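Local coordinates for double-stranded RNA-binding protein 1 (Arabidopsis thaliana, PDB 3ADJ) that binds double-stranded RNA and assists DICER-LIKE 1 in accurate processing of microRNA precursors, this chain being its second RNA-binding domain, at residues Phe38-Glu43 and Arg55-Ala60. Sequence-based numbering, arbitrary orientation.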
ATOM      1  N   PHE A  38      -4.218   2.039 -11.394  1.00 30.69           N
ATOM      2  CA  PHE A  38      -3.977   0.962 -10.414  1.00 30.45           C
ATOM      3  C   PHE A  38      -4.196   1.449  -8.994  1.00 30.64           C
ATOM      4  O   PHE A  38      -3.622   2.443  -8.609  1.00 31.46           O
ATOM      5  CB  PHE A  38      -2.535   0.441 -10.489  1.00 29.70           C
ATOM      6  CG  PHE A  38      -2.019   0.220 -11.880  1.00 30.29           C
ATOM      7  CD1 PHE A  38      -1.285   1.208 -12.529  1.00 29.62           C
ATOM      8  CD2 PHE A  38      -2.232  -0.984 -12.539  1.00 30.75           C
ATOM      9  CE1 PHE A  38      -0.794   1.016 -13.817  1.00 28.34           C
ATOM     10  CE2 PHE A  38      -1.743  -1.176 -13.829  1.00 29.60           C
ATOM     11  CZ  PHE A  38      -1.027  -0.168 -14.466  1.00 28.77           C
ATOM     12  N   THR A  39      -5.005   0.757  -8.205  1.00 30.64           N
ATOM     13  CA  THR A  39      -5.079   1.039  -6.779  1.00 31.46           C
ATOM     14  C   THR A  39      -4.371  -0.109  -6.066  1.00 32.36           C
ATOM     15  O   THR A  39      -4.629  -1.284  -6.376  1.00 33.15           O
ATOM     16  CB  THR A  39      -6.536   1.112  -6.302  1.00 31.72           C
ATOM     17  OG1 THR A  39      -7.261   2.046  -7.105  1.00 32.80           O
ATOM     18  CG2 THR A  39      -6.621   1.559  -4.886  1.00 31.70           C
ATOM     19  N   CYS A  40      -3.469   0.208  -5.140  1.00 32.28           N
ATOM     20  CA  CYS A  40      -2.683  -0.815  -4.462  1.00 32.91           C
ATOM     21  C   CYS A  40      -3.059  -0.841  -3.021  1.00 32.92           C
ATOM     22  O   CYS A  40      -3.496   0.161  -2.479  1.00 33.72           O
ATOM     23  CB  CYS A  40      -1.179  -0.556  -4.573  1.00 33.11           C
ATOM     24  SG  CYS A  40      -0.437  -1.059  -6.151  1.00 37.88           S
ATOM     25  N   THR A  41      -2.855  -1.984  -2.378  1.00 32.86           N
ATOM     26  CA  THR A  41      -3.273  -2.165  -0.996  1.00 32.07           C
ATOM     27  C   THR A  41      -2.203  -2.814  -0.126  1.00 32.05           C
ATOM     28  O   THR A  41      -1.424  -3.651  -0.595  1.00 32.64           O
ATOM     29  CB  THR A  41      -4.544  -2.958  -0.968  1.00 31.89           C
ATOM     30  OG1 THR A  41      -5.616  -2.085  -1.336  1.00 32.07           O
ATOM     31  CG2 THR A  41      -4.802  -3.521   0.399  1.00 32.57           C
ATOM     32  N   VAL A  42      -2.160  -2.400   1.135  1.00 31.26           N
ATOM     33  CA  VAL A  42      -1.252  -2.962   2.119  1.00 30.95           C
ATOM     34  C   VAL A  42      -2.027  -3.384   3.370  1.00 30.48           C
ATOM     35  O   VAL A  42      -2.679  -2.578   4.018  1.00 30.58           O
ATOM     36  CB  VAL A  42      -0.102  -1.966   2.426  1.00 31.16           C
ATOM     37  CG1 VAL A  42       0.692  -2.334   3.671  1.00 30.99           C
ATOM     38  CG2 VAL A  42       0.813  -1.909   1.259  1.00 31.69           C
ATOM     39  N   GLU A  43      -1.959  -4.668   3.689  1.00 29.96           N
ATOM     40  CA  GLU A  43      -2.665  -5.207   4.831  1.00 29.62           C
ATOM     41  C   GLU A  43      -1.641  -5.546   5.889  1.00 29.34           C
ATOM     42  O   GLU A  43      -0.744  -6.336   5.651  1.00 29.42           O
ATOM     43  CB  GLU A  43      -3.467  -6.446   4.413  1.00 29.39           C
ATOM     44  CG  GLU A  43      -4.386  -7.016   5.468  1.00 29.44           C
ATOM     45  CD  GLU A  43      -5.062  -8.319   5.044  1.00 30.17           C
ATOM     46  OE1 GLU A  43      -4.472  -9.072   4.234  1.00 32.59           O
ATOM     47  OE2 GLU A  43      -6.181  -8.605   5.530  1.00 30.03           O
ATOM     48  N   ARG A  55      -1.763   6.329 -12.338  1.00 31.97           N
ATOM     49  CA  ARG A  55      -1.366   5.510 -13.499  1.00 32.00           C
ATOM     50  C   ARG A  55       0.125   5.267 -13.473  1.00 31.82           C
ATOM     51  O   ARG A  55       0.909   6.019 -14.059  1.00 32.02           O
ATOM     52  CB  ARG A  55      -1.787   6.117 -14.846  1.00 32.02           C
ATOM     53  CG  ARG A  55      -1.366   5.261 -16.065  1.00 32.09           C
ATOM     54  CD  ARG A  55      -1.920   5.833 -17.364  1.00 32.38           C
ATOM     55  NE  ARG A  55      -1.552   5.044 -18.540  1.00 32.94           N
ATOM     56  CZ  ARG A  55      -1.913   5.332 -19.795  1.00 33.25           C
ATOM     57  NH1 ARG A  55      -2.679   6.394 -20.062  1.00 32.27           N
ATOM     58  NH2 ARG A  55      -1.511   4.550 -20.795  1.00 32.82           N
ATOM     59  N   THR A  56       0.479   4.217 -12.741  1.00 31.65           N
ATOM     60  CA  THR A  56       1.819   3.619 -12.600  1.00 31.66           C
ATOM     61  C   THR A  56       1.827   2.958 -11.237  1.00 31.61           C
ATOM     62  O   THR A  56       1.363   3.532 -10.257  1.00 31.38           O
ATOM     63  CB  THR A  56       3.085   4.560 -12.851  1.00 31.67           C
ATOM     64  OG1 THR A  56       4.281   3.896 -12.421  1.00 30.63           O
ATOM     65  CG2 THR A  56       2.984   5.888 -12.134  1.00 31.64           C
ATOM     66  N   LYS A  57       2.324   1.729 -11.204  1.00 31.72           N
ATOM     67  CA  LYS A  57       2.262   0.922 -10.012  1.00 32.11           C
ATOM     68  C   LYS A  57       3.168   1.440  -8.904  1.00 32.28           C
ATOM     69  O   LYS A  57       2.785   1.380  -7.748  1.00 32.57           O
ATOM     70  CB  LYS A  57       2.625  -0.510 -10.350  1.00 32.51           C
ATOM     71  CG  LYS A  57       2.029  -1.568  -9.440  1.00 33.36           C
ATOM     72  CD  LYS A  57       2.723  -2.859  -9.820  1.00 35.52           C
ATOM     73  CE  LYS A  57       2.203  -4.033  -9.038  1.00 36.96           C
ATOM     74  NZ  LYS A  57       3.005  -5.263  -9.482  1.00 36.94           N
ATOM     75  N   LYS A  58       4.359   1.942  -9.235  1.00 32.21           N
ATOM     76  CA  LYS A  58       5.226   2.510  -8.195  1.00 32.01           C
ATOM     77  C   LYS A  58       4.501   3.600  -7.390  1.00 32.05           C
ATOM     78  O   LYS A  58       4.243   3.414  -6.198  1.00 31.67           O
ATOM     79  CB  LYS A  58       6.577   2.982  -8.742  1.00 31.90           C
ATOM     80  CG  LYS A  58       7.717   2.009  -8.453  1.00 31.75           C
ATOM     81  CD  LYS A  58       8.982   2.387  -9.231  1.00 32.55           C
ATOM     82  CE  LYS A  58       9.940   1.199  -9.398  1.00 31.58           C
ATOM     83  NZ  LYS A  58      10.876   1.358 -10.636  1.00 30.67           N
ATOM     84  N   ASP A  59       4.168   4.714  -8.044  1.00 32.16           N
ATOM     85  CA  ASP A  59       3.235   5.690  -7.487  1.00 32.44           C
ATOM     86  C   ASP A  59       2.269   5.057  -6.461  1.00 32.57           C
ATOM     87  O   ASP A  59       2.414   5.240  -5.257  1.00 33.11           O
ATOM     88  CB  ASP A  59       2.420   6.331  -8.614  1.00 32.37           C
ATOM     89  CG  ASP A  59       2.919   7.694  -8.995  1.00 33.10           C
ATOM     90  OD1 ASP A  59       3.615   8.311  -8.168  1.00 35.21           O
ATOM     91  OD2 ASP A  59       2.598   8.170 -10.113  1.00 33.81           O
ATOM     92  N   ALA A  60       1.292   4.302  -6.938  1.00 32.25           N
ATOM     93  CA  ALA A  60       0.272   3.779  -6.061  1.00 32.30           C
ATOM     94  C   ALA A  60       0.837   2.821  -5.011  1.00 32.33           C
ATOM     95  O   ALA A  60       0.352   2.800  -3.886  1.00 33.21           O
ATOM     96  CB  ALA A  60      -0.845   3.110  -6.872  1.00 32.41           C
TER
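Strand 36-44, which carries F38 and C40, passes alongside the loop and first turn that lead into helix 57-73, with CA of F38 6.1 Å from CA of R55 and CA of C40 5.7 Å from CA of A60. No hydrogen bond crosses this interface, so it illustrates how alternate residues of one strand can seat a helix start by van der Waals contact, much of it side chain against backbone. The CB atoms of F38 and C40 are directed at residues 55-60. The F38 ring meets the turn edge-on: its CD1 lies 3.5 Å from N of T56, which sits near the ring plane at the N-cap position. With CG anti to the carbonyl carbon (chi1 -44°), the ring reaches along the backbone from R55 to K57. Cutting F38 back to an alanine is likely to strip the backbone at T56 and K57 of its aromatic cover on that side. Farther along, the A60 methyl faces both O of F38 and the sulfur of C40, SG to CB being 4.3 Å. SG of C40 also lies 4.1 Å from CG of K57, whose chain is extended. In this α-β-β-β-α double-stranded RNA-binding fold, strand 36-44 is the middle strand, backbone hydrogen-bonded to Q27 and Q25 of strand 23-30 and to Y49 of strand 47-50; C40 also packs on C26 of strand 23-30 and on E61 and A64 of helix 57-73, extending the sheet-helix interface.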